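Local coordinates for chitinase (Paenibacillus sp. FPU-7, PDB 5GZT), which probably hydrolyses the beta-1,4 linkages between N-acetylglucosamine units inside chitin and chitodextrin chains, as an endo-acting chitinase, at residues Ser384-Val387 and Phe388-Ala392; Asp441-Ser444 and Thr445-Lys449. All coordinates share one frame; numbering follows the deposited sequence.

Interaction 1: Ser384-Val387 and Phe388-Ala392; sequences SREV and FANSA
Glu386 and Asn390 are brought together by complementary torsions. In Glu386, CG stands anti to the backbone N (chi1 178°), and a bend at chi2 folds the carboxylate over toward the next turn. In Asn390, CG is anti to its own carbonyl carbon, which turns the amide back along the helix. The two ends meet in a hydrogen bond of 2.7 Å from Asn390 ND2 to Glu386 OE2. Glu386 OE2 lies close to the amide plane of Asn390. The amide N-H, however, reaches OE2 from above the carboxylate plane, and the two planes are 72° apart.

Both residues lie on helix 382-398, four positions apart. The backbone keeps the same i to i+4 spacing. Asn390 N bonds Glu386 O at 3.2 Å, so the pair is joined by main chain and side chain together. Phe388 N to Ser384 O (3.0 Å), Ala389 N to Arg385 O (3.0 Å) and Ser391 N to Val387 O (2.7 Å) continue the alpha-helical pattern.

Other side chains of this turn pack against neighbouring parts of the family 18 domain. Phe388 packs on Val316 of strand 315-318 and on Leu432 of helix 425-447. Ala389 touches Leu436 of that same helix. Ser391 OG is hydrogen-bonded to Val316 N.

Glu386 OE2 also forms a salt bridge to Lys439, which makes a weak hydrogen bond to Asn390 OD1. The carboxylate oxygen is thus shared by an amide and an ammonium group, an arrangement that would probably favour its negative charge.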
ATOM      1  N   SER B 384      -6.831 -27.682  15.571  1.00 42.40           N
ATOM      2  CA  SER B 384      -7.202 -26.229  15.873  1.00 43.31           C
ATOM      3  C   SER B 384      -6.844 -25.363  14.679  1.00 38.61           C
ATOM      4  O   SER B 384      -7.687 -24.646  14.103  1.00 41.35           O
ATOM      5  CB  SER B 384      -6.539 -25.728  17.142  1.00 37.19           C
ATOM      6  OG  SER B 384      -5.144 -25.927  17.093  1.00 42.59           O
ATOM      7  N   ARG B 385      -5.630 -25.569  14.192  1.00 46.46           N
ATOM      8  CA  ARG B 385      -5.159 -24.907  12.960  1.00 41.32           C
ATOM      9  C   ARG B 385      -5.986 -25.159  11.759  1.00 42.97           C
ATOM     10  O   ARG B 385      -6.118 -24.266  10.915  1.00 40.43           O
ATOM     11  CB  ARG B 385      -3.714 -25.271  12.682  1.00 40.49           C
ATOM     12  CG  ARG B 385      -2.824 -24.667  13.737  1.00 39.53           C
ATOM     13  CD  ARG B 385      -1.376 -24.703  13.318  1.00 47.33           C
ATOM     14  NE  ARG B 385      -0.892 -26.059  13.029  1.00 48.37           N
ATOM     15  CZ  ARG B 385      -0.301 -26.876  13.895  1.00 42.87           C
ATOM     16  NH1 ARG B 385      -0.134 -26.554  15.182  1.00 40.07           N
ATOM     17  NH2 ARG B 385       0.135 -28.050  13.452  1.00 48.55           N
ATOM     18  N   GLU B 386      -6.545 -26.369  11.651  1.00 45.34           N
ATOM     19  CA  GLU B 386      -7.437 -26.694  10.531  1.00 42.04           C
ATOM     20  C   GLU B 386      -8.767 -25.929  10.624  1.00 38.50           C
ATOM     21  O   GLU B 386      -9.285 -25.453   9.653  1.00 36.81           O
ATOM     22  CB  GLU B 386      -7.684 -28.229  10.447  1.00 52.34           C
ATOM     23  CG  GLU B 386      -8.639 -28.706   9.351  1.00 45.56           C
ATOM     24  CD  GLU B 386      -8.057 -28.672   7.946  1.00 50.99           C
ATOM     25  OE1 GLU B 386      -6.815 -28.642   7.785  1.00 55.26           O
ATOM     26  OE2 GLU B 386      -8.845 -28.727   6.971  1.00 48.90           O
ATOM     27  N   VAL B 387      -9.352 -25.829  11.795  1.00 42.05           N
ATOM     28  CA  VAL B 387     -10.626 -25.101  11.892  1.00 45.31           C
ATOM     29  C   VAL B 387     -10.372 -23.596  11.503  1.00 42.98           C
ATOM     30  O   VAL B 387     -11.053 -22.992  10.618  1.00 45.27           O
ATOM     31  CB  VAL B 387     -11.212 -25.193  13.337  1.00 45.31           C
ATOM     32  CG1 VAL B 387     -12.553 -24.477  13.409  1.00 42.94           C
ATOM     33  CG2 VAL B 387     -11.314 -26.654  13.832  1.00 47.05           C
ATOM     34  N   PHE B 388      -9.360 -23.033  12.150  1.00 45.44           N
ATOM     35  CA  PHE B 388      -8.967 -21.654  11.918  1.00 41.76           C
ATOM     36  C   PHE B 388      -8.791 -21.334  10.451  1.00 37.17           C
ATOM     37  O   PHE B 388      -9.553 -20.491   9.863  1.00 38.83           O
ATOM     38  CB  PHE B 388      -7.697 -21.298  12.704  1.00 44.67           C
ATOM     39  CG  PHE B 388      -7.336 -19.839  12.568  1.00 50.34           C
ATOM     40  CD1 PHE B 388      -7.874 -18.889  13.434  1.00 49.17           C
ATOM     41  CD2 PHE B 388      -6.538 -19.400  11.501  1.00 53.41           C
ATOM     42  CE1 PHE B 388      -7.577 -17.537  13.265  1.00 47.89           C
ATOM     43  CE2 PHE B 388      -6.244 -18.040  11.343  1.00 52.10           C
ATOM     44  CZ  PHE B 388      -6.774 -17.115  12.228  1.00 44.37           C
ATOM     45  N   ALA B 389      -7.851 -22.048   9.821  1.00 40.12           N
ATOM     46  CA  ALA B 389      -7.545 -21.820   8.393  1.00 35.28           C
ATOM     47  C   ALA B 389      -8.725 -21.905   7.487  1.00 38.45           C
ATOM     48  O   ALA B 389      -8.899 -21.082   6.550  1.00 35.73           O
ATOM     49  CB  ALA B 389      -6.465 -22.758   7.935  1.00 43.41           C
ATOM     50  N   ASN B 390      -9.576 -22.900   7.756  1.00 47.56           N
ATOM     51  CA  ASN B 390     -10.802 -23.073   6.960  1.00 44.63           C
ATOM     52  C   ASN B 390     -11.721 -21.889   7.196  1.00 36.70           C
ATOM     53  O   ASN B 390     -12.238 -21.272   6.245  1.00 38.13           O
ATOM     54  CB  ASN B 390     -11.492 -24.429   7.295  1.00 52.58           C
ATOM     55  CG  ASN B 390     -10.771 -25.631   6.673  1.00 52.83           C
ATOM     56  OD1 ASN B 390     -10.354 -25.597   5.515  1.00 46.36           O
ATOM     57  ND2 ASN B 390     -10.637 -26.706   7.447  1.00 57.39           N
ATOM     58  N   SER B 391     -11.889 -21.535   8.464  1.00 38.85           N
ATOM     59  CA  SER B 391     -12.626 -20.300   8.825  1.00 45.48           C
ATOM     60  C   SER B 391     -12.118 -19.015   8.127  1.00 41.80           C
ATOM     61  O   SER B 391     -12.914 -18.182   7.562  1.00 40.11           O
ATOM     62  CB  SER B 391     -12.610 -20.090  10.331  1.00 48.83           C
ATOM     63  OG  SER B 391     -13.654 -19.180  10.592  1.00 59.08           O
ATOM     64  N   ALA B 392     -10.796 -18.882   8.101  1.00 46.88           N
ATOM     65  CA  ALA B 392     -10.182 -17.690   7.449  1.00 39.33           C
ATOM     66  C   ALA B 392     -10.506 -17.632   6.024  1.00 40.26           C
ATOM     67  O   ALA B 392     -10.916 -16.561   5.498  1.00 42.70           O
ATOM     68  CB  ALA B 392      -8.706 -17.675   7.648  1.00 39.82           C
TER

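Interaction 2: Asp441-Ser444 and Thr445-Lys449; sequences DAQS and TTTNK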
ATOM      1  N   ASP B 441      -3.414 -21.851  -2.004  1.00 40.89           N
ATOM      2  CA  ASP B 441      -2.944 -22.447  -3.285  1.00 48.61           C
ATOM      3  C   ASP B 441      -3.928 -23.477  -3.847  1.00 50.21           C
ATOM      4  O   ASP B 441      -4.255 -23.434  -5.051  1.00 55.25           O
ATOM      5  CB  ASP B 441      -1.562 -23.088  -3.100  1.00 48.64           C
ATOM      6  CG  ASP B 441      -0.462 -22.050  -2.912  1.00 52.88           C
ATOM      7  OD1 ASP B 441      -0.636 -20.881  -3.362  1.00 55.51           O
ATOM      8  OD2 ASP B 441       0.580 -22.403  -2.336  1.00 48.71           O
ATOM      9  N   ALA B 442      -4.425 -24.346  -2.956  1.00 50.01           N
ATOM     10  CA  ALA B 442      -5.409 -25.381  -3.314  1.00 51.11           C
ATOM     11  C   ALA B 442      -6.557 -24.690  -3.996  1.00 56.94           C
ATOM     12  O   ALA B 442      -6.883 -24.973  -5.149  1.00 57.84           O
ATOM     13  CB  ALA B 442      -5.888 -26.111  -2.065  1.00 48.20           C
ATOM     14  N   GLN B 443      -7.105 -23.685  -3.331  1.00 51.04           N
ATOM     15  CA  GLN B 443      -8.265 -23.023  -3.870  1.00 45.09           C
ATOM     16  C   GLN B 443      -8.045 -22.334  -5.217  1.00 46.69           C
ATOM     17  O   GLN B 443      -8.964 -22.192  -6.037  1.00 50.15           O
ATOM     18  CB  GLN B 443      -8.780 -22.025  -2.832  1.00 46.50           C
ATOM     19  CG  GLN B 443      -9.973 -21.221  -3.323  1.00 48.06           C
ATOM     20  CD  GLN B 443     -10.651 -20.442  -2.232  1.00 44.42           C
ATOM     21  OE1 GLN B 443     -10.595 -20.787  -1.064  1.00 44.40           O
ATOM     22  NE2 GLN B 443     -11.256 -19.356  -2.623  1.00 46.48           N
ATOM     23  N   SER B 444      -6.827 -21.878  -5.429  1.00 52.15           N
ATOM     24  CA  SER B 444      -6.471 -21.143  -6.637  1.00 51.93           C
ATOM     25  C   SER B 444      -6.365 -22.092  -7.831  1.00 53.23           C
ATOM     26  O   SER B 444      -6.488 -21.675  -9.000  1.00 49.73           O
ATOM     27  CB  SER B 444      -5.146 -20.353  -6.404  1.00 53.85           C
ATOM     28  OG  SER B 444      -5.367 -19.080  -5.735  1.00 47.98           O
ATOM     29  N   THR B 445      -6.140 -23.367  -7.548  1.00 49.49           N
ATOM     30  CA  THR B 445      -6.126 -24.364  -8.632  1.00 56.27           C
ATOM     31  C   THR B 445      -7.532 -24.460  -9.252  1.00 57.42           C
ATOM     32  O   THR B 445      -7.672 -24.623 -10.463  1.00 60.44           O
ATOM     33  CB  THR B 445      -5.679 -25.734  -8.145  1.00 50.45           C
ATOM     34  OG1 THR B 445      -6.703 -26.267  -7.326  1.00 54.09           O
ATOM     35  CG2 THR B 445      -4.392 -25.640  -7.322  1.00 47.77           C
ATOM     36  N   THR B 446      -8.560 -24.299  -8.422  1.00 55.74           N
ATOM     37  CA  THR B 446      -9.920 -24.151  -8.913  1.00 52.86           C
ATOM     38  C   THR B 446     -10.220 -22.786  -9.506  1.00 57.93           C
ATOM     39  O   THR B 446     -10.783 -22.738 -10.607  1.00 51.81           O
ATOM     40  CB  THR B 446     -10.930 -24.365  -7.806  1.00 52.48           C
ATOM     41  OG1 THR B 446     -10.677 -25.636  -7.203  1.00 59.25           O
ATOM     42  CG2 THR B 446     -12.375 -24.269  -8.351  1.00 55.52           C
ATOM     43  N   THR B 447      -9.903 -21.686  -8.780  1.00 50.27           N
ATOM     44  CA  THR B 447     -10.431 -20.367  -9.179  1.00 45.59           C
ATOM     45  C   THR B 447      -9.581 -19.664 -10.210  1.00 46.34           C
ATOM     46  O   THR B 447     -10.065 -18.736 -10.848  1.00 51.92           O
ATOM     47  CB  THR B 447     -10.612 -19.415  -7.972  1.00 50.01           C
ATOM     48  OG1 THR B 447      -9.328 -19.162  -7.342  1.00 45.45           O
ATOM     49  CG2 THR B 447     -11.593 -20.025  -6.948  1.00 46.15           C
ATOM     50  N   ASN B 448      -8.317 -20.082 -10.359  1.00 52.54           N
ATOM     51  CA  ASN B 448      -7.321 -19.370 -11.206  1.00 61.50           C
ATOM     52  C   ASN B 448      -7.149 -17.875 -10.866  1.00 58.67           C
ATOM     53  O   ASN B 448      -6.967 -17.014 -11.743  1.00 54.36           O
ATOM     54  CB  ASN B 448      -7.657 -19.577 -12.669  1.00 64.99           C
ATOM     55  CG  ASN B 448      -7.759 -21.054 -13.004  1.00 75.86           C
ATOM     56  OD1 ASN B 448      -6.824 -21.830 -12.747  1.00 66.82           O
ATOM     57  ND2 ASN B 448      -8.920 -21.463 -13.516  1.00 78.13           N
ATOM     58  N   LYS B 449      -7.222 -17.606  -9.563  1.00 62.49           N
ATOM     59  CA  LYS B 449      -7.113 -16.256  -9.010  1.00 63.45           C
ATOM     60  C   LYS B 449      -6.140 -16.391  -7.851  1.00 49.02           C
ATOM     61  O   LYS B 449      -6.362 -17.197  -6.946  1.00 50.43           O
ATOM     62  CB  LYS B 449      -8.495 -15.769  -8.575  1.00 63.82           C
ATOM     63  CG  LYS B 449      -8.772 -14.316  -8.895  1.00 70.61           C
ATOM     64  CD  LYS B 449      -9.957 -13.781  -8.079  1.00 77.61           C
ATOM     65  CE  LYS B 449      -9.648 -13.563  -6.583  1.00 72.92           C
ATOM     66  NZ  LYS B 449      -9.242 -12.178  -6.179  1.00 62.26           N
TER
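Thr445 turns its hydroxyl back against the carbonyl of Ala442. OG1 lies between the backbone N and the carbonyl carbon (chi1 70°), and it donates to Ala442 O in the carbonyl plane. The bond is short, 2.5 Å between Thr445 OG1 and Ala442 O. Thr445 N reaches the same oxygen, Ala442 O, at 3.0 Å, but from well above the carbonyl plane. Ala442 O is therefore gripped twice by one residue. Thr445 CG2, anti to the carbonyl carbon, rests 3.2 Å from Asp441 O, which also accepts from Thr445 N.

Two residues on, Thr447 sets its methyl, CG2, obliquely across the aliphatic part of Gln443, with 4.1 Å between Thr447 CG2 and Gln443 CG. Thr447 N bonds Gln443 O at 2.9 Å, in the carbonyl plane. Thr447 OG1 is hydrogen-bonded to Tyr451 OH, and its approach to Gln443 O is weak.

Here helix 425-447 of the family 18 catalytic domain comes to its C-terminal end. Thr445 N sits between an i to i+4 bond to Asp441 O and an i to i+3 bond to Ala442 O. Asn448 leaves the helix with positive phi (54°), yet Asn448 N still bonds Ser444 O at 2.8 Å. That turn sends the chain back beside the last helical residues.

Ser444 and Lys449 meet as a result. Ser444 OG donates to Lys449 O, at a modelled 2.4 Å that is very short and should be read with caution. The Lys449 side chain leads away from the helix end, and its NZ forms a salt bridge with Asp402. Asp441 OD1 forms a salt bridge with Arg437, one turn earlier on the helix.

Interaction 1 lies on helix 382-398 and interaction 2 at the C-terminal end of helix 425-447. Both lie within the glycosyl hydrolase family 18 region. Their centres are about 18 Å apart, and their nearest atoms about 8 Å apart, so they do not touch. The tie between them is helix 425-447: its Leu432, Leu436 and Lys439 meet the residues of interaction 1, and a little further along it begins interaction 2. One contact is partly buried between neighbouring elements, while the other lies at the surface. The sodium ion is bound by Glu44, Thr50, Phe52 and Ser72, none of which belongs to either contact.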